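PDB 3IIB: peptidase M28 from Shewanella amazonensis SB2B, which probably acts as a zinc-dependent metallopeptidase with carboxypeptidase or dipeptidase activity and carries zinc ions in its active site. Local coordinates for residues Pro375-Leu380 and Val385-Leu390; His324-Glu329 and Ala424-Val429. One frame throughout, in Å; residues are numbered along the deposited sequence.

Overall arrangement
The two contacts lie about 11 Å apart, centre to centre, in the peptidase domain, and illustrate how a sheet, its loops and a covering helix form one core. Contact 1 is the local closure that leads into strand 387-392; contact 2 joins strand 324-329 to helix 413-432, with 94 residues between its segments, and encloses contact 1 along the chain. Ala327 of strand 324-329 makes backbone hydrogen bonds with Pro386, just before strand 387-392, and with Ala388 in it. A further tie runs from Asp376 N to Glu329 OE1. Just beyond strand 324-329 comes Asp331, a zinc ligand, so this shared framework reaches close to the metal site.

Contact 1: Pro375-Leu380 and Val385-Leu390; sequences PDVSML and VPVASL
Val377 and Leu380, the first and last residues of a type I beta turn, face Val387 and Val385 at the entry to strand 387-392. The segment begins as a short 3-10 turn, in which Pro375 O is gripped twice by Ser378, through its backbone N and, at 2.7 Å, through its OG. The side chain of Pro375 touches Asp331, a zinc ligand, which brings the start of the turn up to the metal site. Val377 then turns its side chain toward the strand, with CG2 lying 4.3 Å from Val387 CG1. That same Val387 methyl is 3.9 Å from Val377 O, the carbonyl that closes the beta turn by accepting from Leu380 N. The side chain of Val377 is about 12 Å from a bound zinc ion. At the end of the turn the side chains meet CB to CB, Leu380 CB to Val385 CB at 3.8 Å. In Val385, CG1 is anti to the backbone N (chi1 -177°), which leaves CG2 beside that N and near the Leu380 carbonyl. There the segments come closest: Val385 N donates to Leu380 O over 3.1 Å, fairly straight at 159°, but from 42° above the carbonyl plane.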
ATOM      1  N   PRO A 375       1.695 -23.547  12.767  1.00  7.01           N
ATOM      2  CA  PRO A 375       3.109 -23.778  12.572  1.00  7.78           C
ATOM      3  C   PRO A 375       3.865 -24.245  13.807  1.00  7.19           C
ATOM      4  O   PRO A 375       4.564 -25.260  13.756  1.00  8.88           O
ATOM      5  CB  PRO A 375       3.623 -22.409  12.114  1.00  9.91           C
ATOM      6  CG  PRO A 375       2.482 -21.707  11.612  1.00 13.02           C
ATOM      7  CD  PRO A 375       1.249 -22.276  12.182  1.00  9.76           C
ATOM      8  N   ASP A 376       3.728 -23.525  14.914  1.00  4.86           N
ATOM      9  CA  ASP A 376       4.492 -23.856  16.116  1.00  5.34           C
ATOM     10  C   ASP A 376       4.074 -25.138  16.851  1.00  6.14           C
ATOM     11  O   ASP A 376       4.816 -25.619  17.716  1.00  5.98           O
ATOM     12  CB  ASP A 376       4.427 -22.688  17.077  1.00  3.72           C
ATOM     13  CG  ASP A 376       5.103 -21.456  16.514  1.00  7.48           C
ATOM     14  OD1 ASP A 376       6.273 -21.602  16.125  1.00  9.61           O
ATOM     15  OD2 ASP A 376       4.457 -20.375  16.430  1.00  6.68           O
ATOM     16  N   VAL A 377       2.889 -25.658  16.537  1.00  6.13           N
ATOM     17  CA  VAL A 377       2.450 -26.935  17.101  1.00  8.30           C
ATOM     18  C   VAL A 377       2.437 -28.069  16.074  1.00  7.74           C
ATOM     19  O   VAL A 377       2.026 -29.200  16.374  1.00  6.12           O
ATOM     20  CB  VAL A 377       1.054 -26.804  17.786  1.00  5.34           C
ATOM     21  CG1 VAL A 377       1.125 -25.741  18.853  1.00  6.77           C
ATOM     22  CG2 VAL A 377      -0.046 -26.509  16.753  1.00  5.41           C
ATOM     23  N   SER A 378       2.933 -27.777  14.870  1.00  8.35           N
ATOM     24  CA  SER A 378       2.792 -28.705  13.748  1.00  9.63           C
ATOM     25  C   SER A 378       3.698 -29.922  13.915  1.00  8.58           C
ATOM     26  O   SER A 378       3.500 -30.914  13.219  1.00  6.86           O
ATOM     27  CB  SER A 378       3.083 -28.013  12.413  1.00  7.73           C
ATOM     28  OG  SER A 378       4.434 -27.572  12.327  1.00  7.10           O
HETATM   29  N   MSE A 379       4.675 -29.851  14.843  1.00  7.09           N
HETATM   30  CA  MSE A 379       5.587 -30.982  15.075  1.00  8.19           C
HETATM   31  C   MSE A 379       5.060 -31.916  16.152  1.00  6.91           C
HETATM   32  O   MSE A 379       5.608 -32.985  16.425  1.00  7.10           O
HETATM   33  CB  MSE A 379       7.017 -30.490  15.379  1.00  6.67           C
HETATM   34  CG  MSE A 379       7.236 -29.947  16.750  1.00  9.53           C
HETATM   35 SE   MSE A 379       6.318 -28.299  17.073  0.75  3.29          SE
HETATM   36  CE  MSE A 379       7.191 -27.202  15.763  1.00 11.47           C
ATOM     37  N   LEU A 380       3.963 -31.526  16.783  1.00  6.26           N
ATOM     38  CA  LEU A 380       3.517 -32.215  17.957  1.00  6.30           C
ATOM     39  C   LEU A 380       2.723 -33.506  17.684  1.00  5.25           C
ATOM     40  O   LEU A 380       2.861 -34.463  18.432  1.00  6.53           O
ATOM     41  CB  LEU A 380       2.754 -31.259  18.912  1.00  4.94           C
ATOM     42  CG  LEU A 380       3.497 -30.005  19.406  1.00  5.92           C
ATOM     43  CD1 LEU A 380       2.587 -29.246  20.376  1.00  6.43           C
ATOM     44  CD2 LEU A 380       4.847 -30.371  20.062  1.00 10.90           C
ATOM     45  N   VAL A 385       0.834 -35.903  20.201  1.00  6.55           N
ATOM     46  CA  VAL A 385       0.013 -34.849  20.799  1.00  3.98           C
ATOM     47  C   VAL A 385      -1.084 -34.463  19.816  1.00  3.88           C
ATOM     48  O   VAL A 385      -0.801 -34.086  18.664  1.00  3.45           O
ATOM     49  CB  VAL A 385       0.840 -33.603  21.133  1.00  5.88           C
ATOM     50  CG1 VAL A 385      -0.048 -32.547  21.830  1.00  4.89           C
ATOM     51  CG2 VAL A 385       2.044 -33.995  22.020  1.00  4.21           C
ATOM     52  N   PRO A 386      -2.347 -34.596  20.253  1.00  4.28           N
ATOM     53  CA  PRO A 386      -3.451 -34.132  19.417  1.00  4.46           C
ATOM     54  C   PRO A 386      -3.408 -32.629  19.184  1.00  3.36           C
ATOM     55  O   PRO A 386      -2.886 -31.865  20.003  1.00  3.20           O
ATOM     56  CB  PRO A 386      -4.711 -34.521  20.244  1.00  3.46           C
ATOM     57  CG  PRO A 386      -4.282 -35.601  21.128  1.00  2.00           C
ATOM     58  CD  PRO A 386      -2.847 -35.249  21.476  1.00  4.37           C
ATOM     59  N   VAL A 387      -3.959 -32.195  18.053  1.00  4.04           N
ATOM     60  CA  VAL A 387      -4.049 -30.804  17.746  1.00  2.67           C
ATOM     61  C   VAL A 387      -5.377 -30.508  17.059  1.00  4.38           C
ATOM     62  O   VAL A 387      -6.092 -31.413  16.660  1.00  4.37           O
ATOM     63  CB  VAL A 387      -2.872 -30.303  16.838  1.00  2.50           C
ATOM     64  CG1 VAL A 387      -1.503 -30.441  17.580  1.00  3.90           C
ATOM     65  CG2 VAL A 387      -2.883 -30.978  15.456  1.00  4.26           C
ATOM     66  N   ALA A 388      -5.688 -29.210  16.978  1.00  4.38           N
ATOM     67  CA  ALA A 388      -6.760 -28.694  16.140  1.00  4.28           C
ATOM     68  C   ALA A 388      -6.225 -27.544  15.291  1.00  5.62           C
ATOM     69  O   ALA A 388      -5.258 -26.854  15.679  1.00  5.38           O
ATOM     70  CB  ALA A 388      -7.956 -28.224  17.005  1.00  3.77           C
ATOM     71  N   SER A 389      -6.834 -27.365  14.121  1.00  5.31           N
ATOM     72  CA  SER A 389      -6.598 -26.203  13.263  1.00  6.00           C
ATOM     73  C   SER A 389      -7.924 -25.466  13.190  1.00  4.06           C
ATOM     74  O   SER A 389      -8.913 -25.956  12.607  1.00  3.76           O
ATOM     75  CB  SER A 389      -6.158 -26.620  11.871  1.00  8.24           C
ATOM     76  OG  SER A 389      -4.819 -27.097  11.859  1.00  8.29           O
ATOM     77  N   LEU A 390      -7.933 -24.285  13.784  1.00  5.01           N
ATOM     78  CA  LEU A 390      -9.100 -23.440  13.819  1.00  5.90           C
ATOM     79  C   LEU A 390      -8.925 -22.505  12.615  1.00  7.04           C
ATOM     80  O   LEU A 390      -8.129 -21.547  12.629  1.00  5.76           O
ATOM     81  CB  LEU A 390      -9.169 -22.701  15.163  1.00  3.91           C
ATOM     82  CG  LEU A 390      -9.492 -23.620  16.361  1.00  6.72           C
ATOM     83  CD1 LEU A 390      -8.180 -24.150  16.975  1.00  8.57           C
ATOM     84  CD2 LEU A 390     -10.279 -22.909  17.432  1.00  6.97           C
TER

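Contact 2: His324-Glu329 and Ala424-Val429; sequences HYIAAE and AQFAWV
Phe426, on helix 413-432, overlaps Ala328 and Ile326 of strand 324-329 with the CE2 and CZ corner of its ring. The nearest approach is Phe426 CE2 to Ala328 CB, 3.8 Å, while Phe426 CZ lies 4.1 Å from Ile326 CG2 and slightly farther from Ile326 CD1. With CG anti to the backbone N (chi1 177°), the aromatic side chain spans a gap that leaves even the closest alpha carbons, those of Ala328 and Ala427, 9.2 Å apart. The ring lies oblique to both methyls, with Ala328 CB also 4.0 Å from Phe426 CZ, and the Ile326 and Phe426 side chains approach from opposite directions. This is helix-on-sheet packing of an alpha/beta fold: Ile326 and Ala328 point to the helix, whereas Ala327 between them points away from it and touches Leu253 and Val387. Ala388 and Leu390, on strand 387-392, also touch Phe426, so one ring covers two adjoining strands. Across the contact itself there is no hydrogen bond; polar groups in these segments, such as Tyr325 OH and Trp428 NE1, bond to other parts of the chain. Helix and strand are therefore joined here by hydrophobic burial and dispersion, forces that rely on close fit more than on bond direction.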
ATOM      1  N   HIS A 324      -0.094 -33.373  27.455  1.00  5.13           N
ATOM      2  CA  HIS A 324      -0.698 -32.340  26.612  1.00  3.87           C
ATOM      3  C   HIS A 324      -1.955 -32.920  26.004  1.00  5.08           C
ATOM      4  O   HIS A 324      -1.895 -33.867  25.231  1.00  7.97           O
ATOM      5  CB  HIS A 324       0.243 -31.863  25.517  1.00  3.78           C
ATOM      6  CG  HIS A 324       1.251 -30.889  26.002  1.00  3.72           C
ATOM      7  ND1 HIS A 324       2.115 -31.180  27.038  1.00  5.34           N
ATOM      8  CD2 HIS A 324       1.497 -29.605  25.649  1.00  7.40           C
ATOM      9  CE1 HIS A 324       2.872 -30.126  27.274  1.00  9.27           C
ATOM     10  NE2 HIS A 324       2.508 -29.151  26.458  1.00 10.70           N
ATOM     11  N   TYR A 325      -3.097 -32.429  26.420  1.00  2.71           N
ATOM     12  CA  TYR A 325      -4.359 -32.983  25.956  1.00  2.11           C
ATOM     13  C   TYR A 325      -4.567 -32.654  24.468  1.00  5.12           C
ATOM     14  O   TYR A 325      -4.872 -33.534  23.665  1.00  4.14           O
ATOM     15  CB  TYR A 325      -5.479 -32.434  26.827  1.00  5.51           C
ATOM     16  CG  TYR A 325      -6.846 -32.986  26.487  1.00  5.05           C
ATOM     17  CD1 TYR A 325      -7.141 -34.343  26.641  1.00  5.04           C
ATOM     18  CD2 TYR A 325      -7.850 -32.140  26.057  1.00  2.89           C
ATOM     19  CE1 TYR A 325      -8.417 -34.832  26.328  1.00  6.62           C
ATOM     20  CE2 TYR A 325      -9.123 -32.639  25.715  1.00  2.97           C
ATOM     21  CZ  TYR A 325      -9.384 -33.952  25.890  1.00  2.00           C
ATOM     22  OH  TYR A 325     -10.642 -34.395  25.540  1.00  4.73           O
ATOM     23  N   ILE A 326      -4.410 -31.376  24.122  1.00  3.83           N
ATOM     24  CA  ILE A 326      -4.559 -30.896  22.754  1.00  4.89           C
ATOM     25  C   ILE A 326      -3.836 -29.591  22.659  1.00  4.28           C
ATOM     26  O   ILE A 326      -3.711 -28.873  23.663  1.00  5.09           O
ATOM     27  CB  ILE A 326      -6.036 -30.748  22.358  1.00  5.14           C
ATOM     28  CG1 ILE A 326      -6.176 -30.555  20.838  1.00  4.61           C
ATOM     29  CG2 ILE A 326      -6.684 -29.589  23.121  1.00  4.78           C
ATOM     30  CD1 ILE A 326      -7.556 -31.016  20.278  1.00  3.05           C
ATOM     31  N   ALA A 327      -3.343 -29.288  21.469  1.00  3.09           N
ATOM     32  CA  ALA A 327      -2.677 -28.027  21.185  1.00  3.81           C
ATOM     33  C   ALA A 327      -3.251 -27.358  19.935  1.00  5.29           C
ATOM     34  O   ALA A 327      -3.619 -28.058  19.010  1.00  3.82           O
ATOM     35  CB  ALA A 327      -1.169 -28.269  20.967  1.00  2.59           C
ATOM     36  N   ALA A 328      -3.293 -26.016  19.908  1.00  4.45           N
ATOM     37  CA  ALA A 328      -3.761 -25.230  18.750  1.00  3.36           C
ATOM     38  C   ALA A 328      -3.067 -23.892  18.744  1.00  5.02           C
ATOM     39  O   ALA A 328      -2.636 -23.412  19.798  1.00  4.89           O
ATOM     40  CB  ALA A 328      -5.294 -25.025  18.737  1.00  2.00           C
ATOM     41  N   GLU A 329      -2.920 -23.321  17.560  1.00  5.51           N
ATOM     42  CA  GLU A 329      -2.246 -22.032  17.397  1.00  5.05           C
ATOM     43  C   GLU A 329      -2.995 -21.120  16.433  1.00  5.80           C
ATOM     44  O   GLU A 329      -3.410 -21.558  15.359  1.00  7.03           O
ATOM     45  CB  GLU A 329      -0.831 -22.208  16.897  1.00  5.47           C
ATOM     46  CG  GLU A 329      -0.158 -20.882  16.620  1.00  8.41           C
ATOM     47  CD  GLU A 329       1.327 -20.979  16.281  1.00  5.66           C
ATOM     48  OE1 GLU A 329       1.668 -21.806  15.413  1.00  6.47           O
ATOM     49  OE2 GLU A 329       2.144 -20.221  16.895  1.00  6.81           O
ATOM     50  N   ALA A 424     -11.877 -19.035  23.097  1.00  4.90           N
ATOM     51  CA  ALA A 424     -12.344 -19.151  24.472  1.00  5.79           C
ATOM     52  C   ALA A 424     -13.230 -20.396  24.606  1.00  6.04           C
ATOM     53  O   ALA A 424     -13.080 -21.176  25.566  1.00  7.23           O
ATOM     54  CB  ALA A 424     -13.045 -17.893  24.919  1.00  4.58           C
ATOM     55  N   GLN A 425     -14.137 -20.598  23.656  1.00  4.48           N
ATOM     56  CA  GLN A 425     -14.962 -21.787  23.628  1.00  3.13           C
ATOM     57  C   GLN A 425     -14.081 -23.045  23.508  1.00  3.74           C
ATOM     58  O   GLN A 425     -14.265 -24.031  24.226  1.00  4.37           O
ATOM     59  CB  GLN A 425     -15.958 -21.774  22.461  1.00  4.05           C
ATOM     60  CG  GLN A 425     -17.009 -20.678  22.577  1.00  3.75           C
ATOM     61  CD  GLN A 425     -18.148 -20.792  21.595  1.00  7.49           C
ATOM     62  OE1 GLN A 425     -17.970 -21.330  20.511  1.00  8.11           O
ATOM     63  NE2 GLN A 425     -19.335 -20.316  21.985  1.00  3.40           N
ATOM     64  N   PHE A 426     -13.162 -23.030  22.538  1.00  6.72           N
ATOM     65  CA  PHE A 426     -12.272 -24.169  22.342  1.00  3.06           C
ATOM     66  C   PHE A 426     -11.500 -24.502  23.615  1.00  2.06           C
ATOM     67  O   PHE A 426     -11.435 -25.677  24.021  1.00  2.71           O
ATOM     68  CB  PHE A 426     -11.297 -23.880  21.186  1.00  4.87           C
ATOM     69  CG  PHE A 426     -10.285 -24.967  20.949  1.00  4.12           C
ATOM     70  CD1 PHE A 426     -10.609 -26.068  20.180  1.00  5.13           C
ATOM     71  CD2 PHE A 426      -8.984 -24.864  21.436  1.00  4.34           C
ATOM     72  CE1 PHE A 426      -9.672 -27.052  19.922  1.00  4.57           C
ATOM     73  CE2 PHE A 426      -8.060 -25.868  21.198  1.00  6.63           C
ATOM     74  CZ  PHE A 426      -8.399 -26.954  20.449  1.00  8.82           C
ATOM     75  N   ALA A 427     -10.840 -23.517  24.200  1.00  3.57           N
ATOM     76  CA  ALA A 427      -9.999 -23.774  25.357  1.00  3.78           C
ATOM     77  C   ALA A 427     -10.874 -24.245  26.527  1.00  4.97           C
ATOM     78  O   ALA A 427     -10.518 -25.190  27.194  1.00  4.31           O
ATOM     79  CB  ALA A 427      -9.154 -22.568  25.747  1.00  5.53           C
ATOM     80  N   TRP A 428     -12.048 -23.649  26.717  1.00  5.36           N
ATOM     81  CA  TRP A 428     -12.927 -24.100  27.798  1.00  5.46           C
ATOM     82  C   TRP A 428     -13.459 -25.519  27.553  1.00  4.45           C
ATOM     83  O   TRP A 428     -13.364 -26.395  28.419  1.00  5.68           O
ATOM     84  CB  TRP A 428     -14.070 -23.125  28.042  1.00  5.52           C
ATOM     85  CG  TRP A 428     -14.894 -23.581  29.171  1.00  4.19           C
ATOM     86  CD1 TRP A 428     -16.102 -24.207  29.127  1.00  3.46           C
ATOM     87  CD2 TRP A 428     -14.522 -23.515  30.543  1.00  3.34           C
ATOM     88  NE1 TRP A 428     -16.516 -24.535  30.405  1.00  5.65           N
ATOM     89  CE2 TRP A 428     -15.564 -24.109  31.290  1.00  5.13           C
ATOM     90  CE3 TRP A 428     -13.407 -23.012  31.216  1.00  4.79           C
ATOM     91  CZ2 TRP A 428     -15.512 -24.211  32.667  1.00  7.85           C
ATOM     92  CZ3 TRP A 428     -13.355 -23.152  32.603  1.00  6.52           C
ATOM     93  CH2 TRP A 428     -14.402 -23.737  33.297  1.00  7.15           C
ATOM     94  N   VAL A 429     -14.049 -25.768  26.396  1.00  3.54           N
ATOM     95  CA  VAL A 429     -14.572 -27.088  26.102  1.00  4.83           C
ATOM     96  C   VAL A 429     -13.471 -28.158  26.188  1.00  4.77           C
ATOM     97  O   VAL A 429     -13.656 -29.195  26.847  1.00  5.94           O
ATOM     98  CB  VAL A 429     -15.312 -27.128  24.732  1.00  4.68           C
ATOM     99  CG1 VAL A 429     -15.683 -28.544  24.379  1.00  5.92           C
ATOM    100  CG2 VAL A 429     -16.602 -26.242  24.795  1.00  5.79           C
TER